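Local coordinates for inositol 2-dehydrogenase/D-chiro-inositol 3-dehydrogenase (Lactobacillus casei, PDB 4MIY), which catalyses the NAD-dependent oxidation of myo-inositol to 2-keto-myo-inositol, and probably also that of D-chiro-inositol to its 1-keto product, at residues G11-A16 with F71-G76; T95-A100 with I170-I175; M126-Q131 with A304-I309; A153-P158 with I175-E180. All coordinates share one frame; numbering follows the deposited sequence.

From the N terminus, contact 1 comes first and is complete before the others open: it brings the start of helix 12-24 up to the end of strand 69-72, around the NAD diphosphate. Contact 2 then runs from the loop after strand 92-95, in the Rossmann fold, across to helix 168-185 of the C-terminal domain. Contact 3 closes the longest loop, from the turn after strand 121-123 to helix 304-323, and crosses contact 2. Contact 4, strand 148-156 against helix 168-185, falls wholly within that long loop and also crosses contact 2, with which it shares Ile175. Arg127 and Arg128 of contact 3 form salt bridges to Glu177 and Asp179 of contact 4.

Contact 1: G11-A16 with F71-G76. With NAD (nicotinamide-adenine-dinucleotide), chain E.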
# COMPACT_ATOMS: atom_id res chain seq x y z
N GLY A 11 37.98 -13.37 2.96
CA GLY A 11 36.93 -14.35 2.81
C GLY A 11 35.77 -13.73 2.08
O GLY A 11 35.95 -12.93 1.21
N ALA A 12 34.57 -14.15 2.43
CA ALA A 12 33.37 -13.68 1.78
C ALA A 12 33.19 -12.14 1.81
O ALA A 12 33.04 -11.55 0.80
CB ALA A 12 32.16 -14.35 2.41
N MET A 13 33.20 -11.58 2.99
CA MET A 13 32.93 -10.18 3.15
C MET A 13 34.17 -9.39 2.77
O MET A 13 34.10 -8.33 2.22
CB MET A 13 32.46 -9.90 4.57
CG MET A 13 31.99 -8.50 4.84
SD MET A 13 30.73 -8.05 3.62
CE MET A 13 29.86 -6.80 4.52
N GLY A 14 35.33 -9.98 3.03
CA GLY A 14 36.57 -9.38 2.57
C GLY A 14 36.63 -9.21 1.08
O GLY A 14 37.02 -8.18 0.59
N ARG A 15 36.23 -10.23 0.35
CA ARG A 15 36.23 -10.13 -1.07
C ARG A 15 35.17 -9.17 -1.58
O ARG A 15 35.34 -8.54 -2.59
CB ARG A 15 35.98 -11.49 -1.69
CG ARG A 15 37.15 -12.45 -1.63
CD ARG A 15 36.70 -13.90 -1.98
NE ARG A 15 36.35 -14.07 -3.37
CZ ARG A 15 37.22 -14.33 -4.33
NH1 ARG A 15 38.49 -14.47 -4.06
NH2 ARG A 15 36.81 -14.45 -5.56
N ALA A 16 34.07 -9.11 -0.87
CA ALA A 16 33.01 -8.19 -1.25
C ALA A 16 33.41 -6.73 -1.04
O ALA A 16 33.06 -5.91 -1.81
CB ALA A 16 31.75 -8.52 -0.50
N PHE A 71 41.33 -2.45 6.01
CA PHE A 71 40.04 -3.06 6.26
C PHE A 71 40.25 -4.37 7.00
O PHE A 71 40.97 -5.19 6.55
CB PHE A 71 39.30 -3.33 4.95
CG PHE A 71 38.58 -2.14 4.41
CD1 PHE A 71 39.25 -1.01 4.09
CD2 PHE A 71 37.25 -2.17 4.22
CE1 PHE A 71 38.59 0.05 3.58
CE2 PHE A 71 36.61 -1.10 3.75
CZ PHE A 71 37.28 -0.00 3.42
N VAL A 72 39.64 -4.51 8.16
CA VAL A 72 39.78 -5.73 8.94
C VAL A 72 38.53 -6.55 8.79
O VAL A 72 37.50 -6.19 9.28
CB VAL A 72 39.98 -5.46 10.38
CG1 VAL A 72 40.28 -6.73 11.11
CG2 VAL A 72 41.04 -4.41 10.61
N VAL A 73 38.66 -7.65 8.08
CA VAL A 73 37.53 -8.47 7.70
C VAL A 73 37.76 -9.96 7.97
O VAL A 73 37.32 -10.78 7.24
CB VAL A 73 37.16 -8.25 6.21
CG1 VAL A 73 35.68 -8.51 5.99
CG2 VAL A 73 37.50 -6.84 5.75
N SER A 74 38.47 -10.23 9.04
CA SER A 74 38.82 -11.58 9.46
C SER A 74 37.71 -12.12 10.35
O SER A 74 36.69 -11.51 10.47
CB SER A 74 40.15 -11.52 10.17
OG SER A 74 40.15 -10.61 11.22
N PHE A 75 37.91 -13.27 10.97
CA PHE A 75 36.94 -13.77 11.92
C PHE A 75 36.73 -12.73 12.99
O PHE A 75 37.63 -12.02 13.33
CB PHE A 75 37.40 -15.06 12.63
CG PHE A 75 37.69 -16.24 11.72
CD1 PHE A 75 37.04 -16.44 10.54
CD2 PHE A 75 38.63 -17.19 12.11
CE1 PHE A 75 37.31 -17.50 9.78
CE2 PHE A 75 38.90 -18.24 11.34
CZ PHE A 75 38.25 -18.41 10.17
N GLY A 76 35.53 -12.65 13.54
CA GLY A 76 35.28 -11.69 14.57
C GLY A 76 36.24 -11.70 15.75
O GLY A 76 36.66 -10.67 16.22
PA NAD E . 34.78 -15.76 6.26
O1A NAD E . 35.02 -16.86 7.18
O2A NAD E . 34.37 -15.97 4.95
O5B NAD E . 36.11 -14.96 5.97
C5B NAD E . 37.01 -14.56 6.92
C4B NAD E . 38.43 -14.64 6.34
O4B NAD E . 39.29 -14.26 7.38
C3B NAD E . 38.92 -16.05 6.03
O3B NAD E . 39.48 -16.08 4.78
C2B NAD E . 39.90 -16.38 7.11
O2B NAD E . 40.91 -17.26 6.68
C1B NAD E . 40.49 -15.06 7.40
N9A NAD E . 41.08 -14.91 8.72
C8A NAD E . 40.67 -15.40 9.85
N7A NAD E . 41.41 -14.99 10.87
C5A NAD E . 42.34 -14.20 10.37
C6A NAD E . 43.48 -13.44 10.85
N6A NAD E . 43.81 -13.37 12.11
N1A NAD E . 44.14 -12.73 9.96
C2A NAD E . 43.88 -12.74 8.71
N3A NAD E . 42.89 -13.43 8.19
C4A NAD E . 42.10 -14.15 8.97
O3 NAD E . 33.85 -14.79 7.10
PN NAD E . 33.10 -13.44 6.57
O1N NAD E . 31.70 -13.76 6.32
O2N NAD E . 33.73 -12.97 5.39
O5D NAD E . 33.06 -12.51 7.78
C5D NAD E . 34.19 -11.74 8.08
C4D NAD E . 33.86 -10.63 9.02
O4D NAD E . 32.91 -9.80 8.35
C3D NAD E . 33.24 -11.13 10.28
O3D NAD E . 33.64 -10.30 11.32
C2D NAD E . 31.76 -10.95 9.95
O2D NAD E . 31.10 -10.80 11.15
C1D NAD E . 31.77 -9.67 9.16
N1N NAD E . 30.57 -9.51 8.35
C2N NAD E . 29.81 -8.42 8.50
C3N NAD E . 28.64 -8.22 7.79
C7N NAD E . 27.82 -6.97 7.98
O7N NAD E . 28.30 -5.96 8.40
N7N NAD E . 26.60 -7.05 7.63
C4N NAD E . 28.28 -9.18 6.86
C5N NAD E . 29.10 -10.28 6.73
C6N NAD E . 30.23 -10.42 7.49
O HOH W 1 36.48 -11.92 4.83
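A water between Gly14 and Val73 is gripped by four polar groups: it accepts from Gly11 N and from Gly14 N (2.9 Å from the water oxygen) and faces Val73 O and the NAD phosphate oxygen O2N. That same O2N takes a nearly straight bond from Met13 N (2.8 Å, 173°), while Ala12 N reaches O2A of the other phosphate at 3.1 Å. Direct contact between the segments is apolar. Val73 CG1 presses on Gly14 N at 3.3 Å and meets Met13 CB at 3.8 Å. With CG anti to the backbone N (chi1 -173°) and a bend at chi2, the methionine runs over a face of the nicotinamide, CG near C6N and Met13 CE 3.7 Å from NAD C4N. With an alanine here, that face would probably lose its cover from CG to CE, and the nicotinamide would be freer to shift. At the other end of NAD, adenine C8A sits 3.4 Å above the centre of the Phe75 ring, whose edge meets O1A. A glycine at the N-cap and another in the first helical turn, amides of that turn on the diphosphate and a bridging water fit the GxGxxG turn of the Rossmann fold.

Contact 2: T95-A100 with I170-I175. With NAD (nicotinamide-adenine-dinucleotide), chain E.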
# COMPACT_ATOMS: atom_id res chain seq x y z
N THR A 95 36.99 -1.58 10.46
CA THR A 95 36.78 -2.94 10.90
C THR A 95 35.33 -3.33 10.72
O THR A 95 34.45 -2.59 11.06
CB THR A 95 37.25 -3.17 12.35
OG1 THR A 95 37.12 -4.54 12.68
CG2 THR A 95 36.50 -2.37 13.29
N GLU A 96 35.12 -4.49 10.14
CA GLU A 96 33.80 -5.06 10.22
C GLU A 96 33.38 -5.28 11.67
O GLU A 96 34.20 -5.34 12.55
CB GLU A 96 33.71 -6.34 9.41
CG GLU A 96 33.28 -6.14 7.97
CD GLU A 96 31.93 -5.44 7.84
OE1 GLU A 96 31.16 -5.47 8.79
OE2 GLU A 96 31.67 -4.88 6.81
N LYS A 97 32.08 -5.38 11.88
CA LYS A 97 31.55 -5.82 13.13
C LYS A 97 32.02 -7.23 13.40
O LYS A 97 32.21 -7.97 12.49
CB LYS A 97 30.03 -5.82 13.09
CG LYS A 97 29.51 -6.36 11.82
CD LYS A 97 28.48 -7.41 11.97
CE LYS A 97 28.91 -8.51 12.84
NZ LYS A 97 28.25 -9.75 12.39
N PRO A 98 32.23 -7.56 14.68
CA PRO A 98 32.21 -6.68 15.83
C PRO A 98 33.55 -5.95 16.00
O PRO A 98 34.51 -6.35 15.40
CB PRO A 98 32.04 -7.67 16.98
CG PRO A 98 32.73 -8.78 16.52
CD PRO A 98 32.51 -8.93 15.10
N LEU A 99 33.58 -4.95 16.84
CA LEU A 99 34.85 -4.34 17.20
C LEU A 99 35.75 -5.39 17.87
O LEU A 99 36.94 -5.39 17.72
CB LEU A 99 34.61 -3.15 18.09
CG LEU A 99 35.86 -2.42 18.56
CD1 LEU A 99 36.52 -1.75 17.39
CD2 LEU A 99 35.50 -1.49 19.60
N ALA A 100 35.10 -6.31 18.56
CA ALA A 100 35.73 -7.31 19.36
C ALA A 100 34.63 -8.24 19.83
O ALA A 100 33.50 -7.85 19.88
CB ALA A 100 36.33 -6.69 20.53
N ILE A 170 22.24 -13.16 18.58
CA ILE A 170 22.66 -11.86 19.07
C ILE A 170 23.83 -11.30 18.24
O ILE A 170 23.72 -10.27 17.67
CB ILE A 170 23.08 -11.91 20.57
CG1 ILE A 170 22.02 -12.56 21.45
CG2 ILE A 170 23.42 -10.54 21.10
CD1 ILE A 170 20.66 -12.03 21.31
N THR A 171 24.91 -12.03 18.16
CA THR A 171 26.12 -11.45 17.66
C THR A 171 26.13 -11.20 16.14
O THR A 171 26.85 -10.36 15.69
CB THR A 171 27.36 -12.29 18.07
OG1 THR A 171 27.24 -13.59 17.54
CG2 THR A 171 27.47 -12.36 19.51
N ASP A 172 25.34 -11.94 15.39
CA ASP A 172 25.31 -11.80 13.95
C ASP A 172 24.05 -11.09 13.43
O ASP A 172 24.07 -10.46 12.42
CB ASP A 172 25.48 -13.15 13.27
CG ASP A 172 26.91 -13.66 13.32
OD1 ASP A 172 27.79 -12.93 13.78
OD2 ASP A 172 27.15 -14.78 12.89
N THR A 173 22.98 -11.23 14.18
CA THR A 173 21.68 -10.81 13.74
C THR A 173 21.16 -9.59 14.52
O THR A 173 21.12 -8.52 14.00
CB THR A 173 20.73 -12.01 13.76
OG1 THR A 173 21.26 -13.03 12.92
CG2 THR A 173 19.36 -11.63 13.26
N LEU A 174 20.85 -9.74 15.79
CA LEU A 174 20.36 -8.63 16.58
C LEU A 174 21.36 -7.47 16.72
O LEU A 174 21.00 -6.39 17.02
CB LEU A 174 19.88 -9.10 17.96
CG LEU A 174 19.20 -8.10 18.88
CD1 LEU A 174 17.86 -7.60 18.34
CD2 LEU A 174 18.99 -8.72 20.25
N ILE A 175 22.60 -7.77 16.51
CA ILE A 175 23.65 -6.79 16.66
C ILE A 175 23.38 -5.53 15.84
O ILE A 175 23.73 -4.47 16.23
CB ILE A 175 25.04 -7.40 16.33
CG1 ILE A 175 26.19 -6.51 16.86
CG2 ILE A 175 25.18 -7.70 14.89
CD1 ILE A 175 26.26 -6.47 18.27
PA NAD E . 34.78 -15.76 6.26
O1A NAD E . 35.02 -16.86 7.18
O2A NAD E . 34.37 -15.97 4.95
O5B NAD E . 36.11 -14.96 5.97
C5B NAD E . 37.01 -14.56 6.92
C4B NAD E . 38.43 -14.64 6.34
O4B NAD E . 39.29 -14.26 7.38
C3B NAD E . 38.92 -16.05 6.03
O3B NAD E . 39.48 -16.08 4.78
C2B NAD E . 39.90 -16.38 7.11
O2B NAD E . 40.91 -17.26 6.68
C1B NAD E . 40.49 -15.06 7.40
N9A NAD E . 41.08 -14.91 8.72
C8A NAD E . 40.67 -15.40 9.85
N7A NAD E . 41.41 -14.99 10.87
C5A NAD E . 42.34 -14.20 10.37
C6A NAD E . 43.48 -13.44 10.85
N6A NAD E . 43.81 -13.37 12.11
N1A NAD E . 44.14 -12.73 9.96
C2A NAD E . 43.88 -12.74 8.71
N3A NAD E . 42.89 -13.43 8.19
C4A NAD E . 42.10 -14.15 8.97
O3 NAD E . 33.85 -14.79 7.10
PN NAD E . 33.10 -13.44 6.57
O1N NAD E . 31.70 -13.76 6.32
O2N NAD E . 33.73 -12.97 5.39
O5D NAD E . 33.06 -12.51 7.78
C5D NAD E . 34.19 -11.74 8.08
C4D NAD E . 33.86 -10.63 9.02
O4D NAD E . 32.91 -9.80 8.35
C3D NAD E . 33.24 -11.13 10.28
O3D NAD E . 33.64 -10.30 11.32
C2D NAD E . 31.76 -10.95 9.95
O2D NAD E . 31.10 -10.80 11.15
C1D NAD E . 31.77 -9.67 9.16
N1N NAD E . 30.57 -9.51 8.35
C2N NAD E . 29.81 -8.42 8.50
C3N NAD E . 28.64 -8.22 7.79
C7N NAD E . 27.82 -6.97 7.98
O7N NAD E . 28.30 -5.96 8.40
N7N NAD E . 26.60 -7.05 7.63
C4N NAD E . 28.28 -9.18 6.86
C5N NAD E . 29.10 -10.28 6.73
C6N NAD E . 30.23 -10.42 7.49
O HOH W 2 26.25 -9.87 10.86
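Two residues ahead of Lys97, which reaches across to Thr171, Asp172 and Ile175, Thr95 OG1 donates to Glu96 O at 3.0 Å, in the carbonyl plane and on a lone pair. Glu96 comes next. Its chain bends at chi2 and folds back, and its OE1 accepts Lys97 N on the anti side of the carboxylate, 29° out of plane, while lying 2.9 Å from the carboxamide oxygen O7N of NAD. The other oxygen, OE2, is held by His17. Lys97 O then receives the ribose hydroxyl O3D of NAD at 3.0 Å, and O2D more weakly. The lysine side chain leaves with CG between the backbone N and the carbonyl carbon (chi1 43°) and turns at chi2 and chi3, passing the nicotinamide, with CE beside the ribose O2D, on its way to the helix. Its CE lies 4.3 Å from Ile175 CG2. Lys97 NZ meets Asp172 OD1 at 3.5 Å, a long salt bridge in which the two side chains cross at about a right angle, and a water joins NZ to Asp172 O. Pro98 follows through a cis peptide bond, completing the Glu-Lys-Pro sequence known from the Gfo/Idh/MocA family. Lys97 NZ thus stands among the ribose O2D and Asp172 OD1, the one a weak partner and the other a long one, and the water, through which its firmer link to the helix of the C-terminal domain runs.

Contact 3: M126-Q131 with A304-I309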
# COMPACT_ATOMS: atom_id res chain seq x y z
N MET A 126 26.39 -1.05 8.97
CA MET A 126 25.87 -0.42 7.77
C MET A 126 24.43 0.07 7.80
O MET A 126 24.06 0.79 6.96
CB MET A 126 26.05 -1.35 6.56
CG MET A 126 24.98 -2.42 6.40
SD MET A 126 25.05 -3.65 7.71
CE MET A 126 23.69 -4.74 7.26
N ARG A 127 23.65 -0.38 8.77
CA ARG A 127 22.25 -0.00 8.80
C ARG A 127 22.05 1.48 8.81
O ARG A 127 21.11 1.96 8.30
CB ARG A 127 21.57 -0.57 10.02
CG ARG A 127 21.46 -2.07 10.05
CD ARG A 127 20.26 -2.55 9.27
NE ARG A 127 19.90 -3.93 9.55
CZ ARG A 127 19.04 -4.31 10.47
NH1 ARG A 127 18.42 -3.45 11.22
NH2 ARG A 127 18.79 -5.58 10.63
N ARG A 128 23.00 2.19 9.40
CA ARG A 128 22.88 3.61 9.56
C ARG A 128 22.93 4.29 8.20
O ARG A 128 22.53 5.41 8.07
CB ARG A 128 23.99 4.16 10.46
CG ARG A 128 23.96 3.67 11.86
CD ARG A 128 24.90 4.49 12.72
NE ARG A 128 25.16 3.90 14.02
CZ ARG A 128 25.70 4.55 15.03
NH1 ARG A 128 26.03 5.81 14.90
NH2 ARG A 128 25.89 3.94 16.17
N TYR A 129 23.41 3.57 7.21
CA TYR A 129 23.59 4.12 5.88
C TYR A 129 22.48 3.75 4.90
O TYR A 129 22.45 4.21 3.80
CB TYR A 129 24.94 3.70 5.33
CG TYR A 129 26.13 4.30 6.07
CD1 TYR A 129 26.63 5.50 5.71
CD2 TYR A 129 26.72 3.64 7.10
CE1 TYR A 129 27.68 6.05 6.37
CE2 TYR A 129 27.77 4.16 7.76
CZ TYR A 129 28.26 5.36 7.40
OH TYR A 129 29.32 5.92 8.03
N ASP A 130 21.61 2.89 5.33
CA ASP A 130 20.50 2.50 4.50
C ASP A 130 19.56 3.67 4.32
O ASP A 130 19.21 4.32 5.24
CB ASP A 130 19.76 1.34 5.13
CG ASP A 130 18.56 0.92 4.33
OD1 ASP A 130 18.76 0.29 3.31
OD2 ASP A 130 17.45 1.24 4.75
N GLN A 131 19.21 3.92 3.07
CA GLN A 131 18.43 5.10 2.75
C GLN A 131 17.11 5.20 3.49
O GLN A 131 16.76 6.25 3.94
CB GLN A 131 18.24 5.22 1.24
CG GLN A 131 19.54 5.61 0.58
CD GLN A 131 19.48 5.82 -0.91
OE1 GLN A 131 18.46 6.11 -1.47
NE2 GLN A 131 20.63 5.72 -1.54
N ALA A 304 34.57 3.41 17.47
CA ALA A 304 34.93 2.37 18.39
C ALA A 304 34.06 2.47 19.61
O ALA A 304 33.77 1.48 20.22
CB ALA A 304 36.38 2.47 18.77
N TRP A 305 33.63 3.66 19.96
CA TRP A 305 32.70 3.78 21.05
C TRP A 305 31.39 3.03 20.72
O TRP A 305 30.86 2.35 21.54
CB TRP A 305 32.42 5.22 21.41
CG TRP A 305 31.66 5.37 22.66
CD1 TRP A 305 30.37 5.69 22.79
CD2 TRP A 305 32.16 5.18 23.97
NE1 TRP A 305 30.02 5.73 24.10
CE2 TRP A 305 31.11 5.40 24.85
CE3 TRP A 305 33.40 4.85 24.48
CZ2 TRP A 305 31.27 5.31 26.21
CZ3 TRP A 305 33.55 4.77 25.84
CH2 TRP A 305 32.50 4.98 26.68
N ASP A 306 30.86 3.25 19.53
CA ASP A 306 29.71 2.50 19.05
C ASP A 306 29.95 1.01 19.11
O ASP A 306 29.11 0.27 19.49
CB ASP A 306 29.35 2.94 17.63
CG ASP A 306 28.84 4.36 17.58
OD1 ASP A 306 27.91 4.69 18.31
OD2 ASP A 306 29.37 5.13 16.82
N GLY A 307 31.13 0.59 18.74
CA GLY A 307 31.48 -0.80 18.86
C GLY A 307 31.47 -1.31 20.29
O GLY A 307 31.07 -2.41 20.54
N TYR A 308 31.90 -0.48 21.19
CA TYR A 308 31.88 -0.81 22.59
C TYR A 308 30.47 -0.90 23.15
O TYR A 308 30.15 -1.81 23.85
CB TYR A 308 32.75 0.21 23.32
CG TYR A 308 32.97 0.03 24.81
CD1 TYR A 308 33.38 -1.15 25.34
CD2 TYR A 308 32.77 1.08 25.65
CE1 TYR A 308 33.60 -1.26 26.69
CE2 TYR A 308 32.99 0.99 26.95
CZ TYR A 308 33.38 -0.19 27.49
OH TYR A 308 33.56 -0.24 28.86
N ILE A 309 29.62 0.04 22.80
CA ILE A 309 28.23 -0.04 23.18
C ILE A 309 27.62 -1.34 22.69
O ILE A 309 26.90 -1.98 23.39
CB ILE A 309 27.44 1.11 22.62
CG1 ILE A 309 27.88 2.42 23.26
CG2 ILE A 309 25.96 0.91 22.85
CD1 ILE A 309 27.45 3.62 22.49
O HOH W 3 28.79 7.55 15.99
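Arg128 and Asp306 meet as two flat groups turned 72° apart: Asp306 OD1 lies at the edge of the guanidinium, near its plane, so the carboxylate does not lie flat alongside it. The salt bridge runs from Arg128 NH2 to Asp306 OD1 at 3.0 Å, a weak hydrogen bond bent to 149°. The arginine reaches the helix because its chain is extended from CG to NE. Its NH2 is held more firmly by Asp179, in a second salt bridge, so it stands between two aspartates on different helices. The bridge thereby joins the loop after strand 121-123 to helices 304-323 and 168-185 of the C-terminal domain. With a leucine in place of Arg128, both Asp306 and Asp179 would probably be left facing each other without the cation between them. Asp306 OD2 accepts Ser303 N just before the helix and a water at 2.6 Å from OD2; that water lies a weak 3.4 Å from Arg128 NH1. Residues 127-129 of the loop form a short 3-10 turn, with Tyr129 N bonded to Met126 O at 2.9 Å. Asp130 then N-caps helix 131-141, its OD2 accepting Ile133 N.

Contact 4: A153-P158 with I175-E180; sequences ASHINP and IHEIDE
Beside the NAD pocket, which His176 lines, a buried histidine-carboxylate hydrogen bond joins His155 of a strand to Glu177 of the next helix. His155 ND1 donates to Glu177 OE1 at 2.9 Å, on the syn side of the carboxylate, with an angle of 150° at the hydrogen. The ring and carboxylate planes stand 59° apart, and OE1 lies somewhat out of the ring plane. Glu177 reaches this position because its chain bends at chi2, folding the carboxylate back against His155 CB, 3.5 Å from OE2. That second oxygen carries a salt bridge to Arg127, and a water sits 2.6 Å from Glu177 OE2 and 3.1 Å from Ser154 O. One carboxylate thus serves a histidine, an arginine and a water, which probably fixes its rotation. His155 CE1 also approaches His176 CD2 at 4.2 Å, with CD2 at the edge of the His155 ring. The kink in the helix lies here: the backbone N atoms of His176 and Glu177 lack bonds to the preceding turn. Strand 153-156 and helix 175-180 run nearly antiparallel, their axes 9.9 Å apart at 150°, and the strand lies between strands 237-244 and 223-229, while Ile175 and Ile178 pack on helix 304-323.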
# COMPACT_ATOMS: atom_id res chain seq x y z
N ALA A 153 10.30 -3.53 16.04
CA ALA A 153 11.13 -3.90 14.94
C ALA A 153 11.13 -5.40 14.71
O ALA A 153 10.85 -6.15 15.60
CB ALA A 153 12.52 -3.39 15.14
N SER A 154 11.46 -5.77 13.49
CA SER A 154 11.61 -7.18 13.11
C SER A 154 12.86 -7.37 12.30
O SER A 154 13.19 -6.57 11.48
CB SER A 154 10.42 -7.69 12.31
OG SER A 154 9.24 -7.57 13.04
N HIS A 155 13.55 -8.46 12.59
CA HIS A 155 14.67 -8.90 11.82
C HIS A 155 14.38 -10.33 11.40
O HIS A 155 14.47 -11.24 12.15
CB HIS A 155 15.97 -8.77 12.62
CG HIS A 155 17.21 -8.87 11.80
ND1 HIS A 155 18.43 -8.44 12.25
CD2 HIS A 155 17.43 -9.39 10.58
CE1 HIS A 155 19.34 -8.65 11.33
NE2 HIS A 155 18.76 -9.23 10.30
N ILE A 156 13.96 -10.45 10.15
CA ILE A 156 13.41 -11.66 9.57
C ILE A 156 14.38 -12.21 8.52
O ILE A 156 14.81 -11.52 7.63
CB ILE A 156 12.08 -11.39 8.91
CG1 ILE A 156 11.09 -10.71 9.86
CG2 ILE A 156 11.46 -12.64 8.38
CD1 ILE A 156 10.79 -11.47 11.07
N ASN A 157 14.74 -13.46 8.67
CA ASN A 157 15.65 -14.14 7.77
C ASN A 157 15.04 -15.50 7.43
O ASN A 157 14.39 -16.08 8.24
CB ASN A 157 17.00 -14.25 8.46
CG ASN A 157 18.01 -15.00 7.66
OD1 ASN A 157 18.67 -14.46 6.81
ND2 ASN A 157 18.14 -16.27 7.94
N PRO A 158 15.24 -15.96 6.21
CA PRO A 158 14.50 -17.17 5.80
C PRO A 158 14.99 -18.51 6.40
O PRO A 158 14.20 -19.32 6.78
CB PRO A 158 14.68 -17.16 4.29
CG PRO A 158 15.86 -16.27 4.03
CD PRO A 158 15.90 -15.29 5.09
N ILE A 175 22.60 -7.77 16.51
CA ILE A 175 23.65 -6.79 16.66
C ILE A 175 23.38 -5.53 15.84
O ILE A 175 23.73 -4.47 16.23
CB ILE A 175 25.04 -7.40 16.33
CG1 ILE A 175 26.19 -6.51 16.86
CG2 ILE A 175 25.18 -7.70 14.89
CD1 ILE A 175 26.26 -6.47 18.27
N HIS A 176 22.72 -5.71 14.71
CA HIS A 176 22.37 -4.62 13.84
C HIS A 176 21.34 -3.69 14.47
O HIS A 176 21.49 -2.51 14.42
CB HIS A 176 21.90 -5.15 12.48
CG HIS A 176 23.00 -5.78 11.71
ND1 HIS A 176 24.01 -5.04 11.14
CD2 HIS A 176 23.28 -7.07 11.44
CE1 HIS A 176 24.85 -5.85 10.54
NE2 HIS A 176 24.42 -7.08 10.68
N GLU A 177 20.35 -4.27 15.11
CA GLU A 177 19.40 -3.49 15.85
C GLU A 177 20.04 -2.88 17.09
O GLU A 177 19.72 -1.80 17.47
CB GLU A 177 18.20 -4.34 16.24
CG GLU A 177 17.19 -4.64 15.13
CD GLU A 177 17.65 -5.62 14.07
OE1 GLU A 177 18.47 -6.47 14.36
OE2 GLU A 177 17.20 -5.48 12.95
N ILE A 178 20.96 -3.61 17.70
CA ILE A 178 21.66 -3.11 18.86
C ILE A 178 22.42 -1.83 18.56
O ILE A 178 22.33 -0.90 19.29
CB ILE A 178 22.58 -4.16 19.45
CG1 ILE A 178 21.75 -5.16 20.27
CG2 ILE A 178 23.59 -3.51 20.34
CD1 ILE A 178 22.49 -6.43 20.55
N ASP A 179 23.11 -1.78 17.43
CA ASP A 179 23.73 -0.54 17.05
C ASP A 179 22.75 0.53 16.61
O ASP A 179 22.92 1.69 16.90
CB ASP A 179 24.75 -0.74 15.96
CG ASP A 179 25.29 0.57 15.45
OD1 ASP A 179 26.14 1.17 16.11
OD2 ASP A 179 24.82 1.02 14.43
N GLU A 180 21.70 0.12 15.94
CA GLU A 180 20.77 1.03 15.29
C GLU A 180 19.90 1.84 16.23
O GLU A 180 19.71 2.99 16.04
CB GLU A 180 19.85 0.21 14.38
CG GLU A 180 18.93 0.96 13.51
CD GLU A 180 18.07 0.04 12.69
OE1 GLU A 180 18.59 -0.66 11.86
OE2 GLU A 180 16.87 0.05 12.91
O HOH W 4 14.88 -4.29 12.66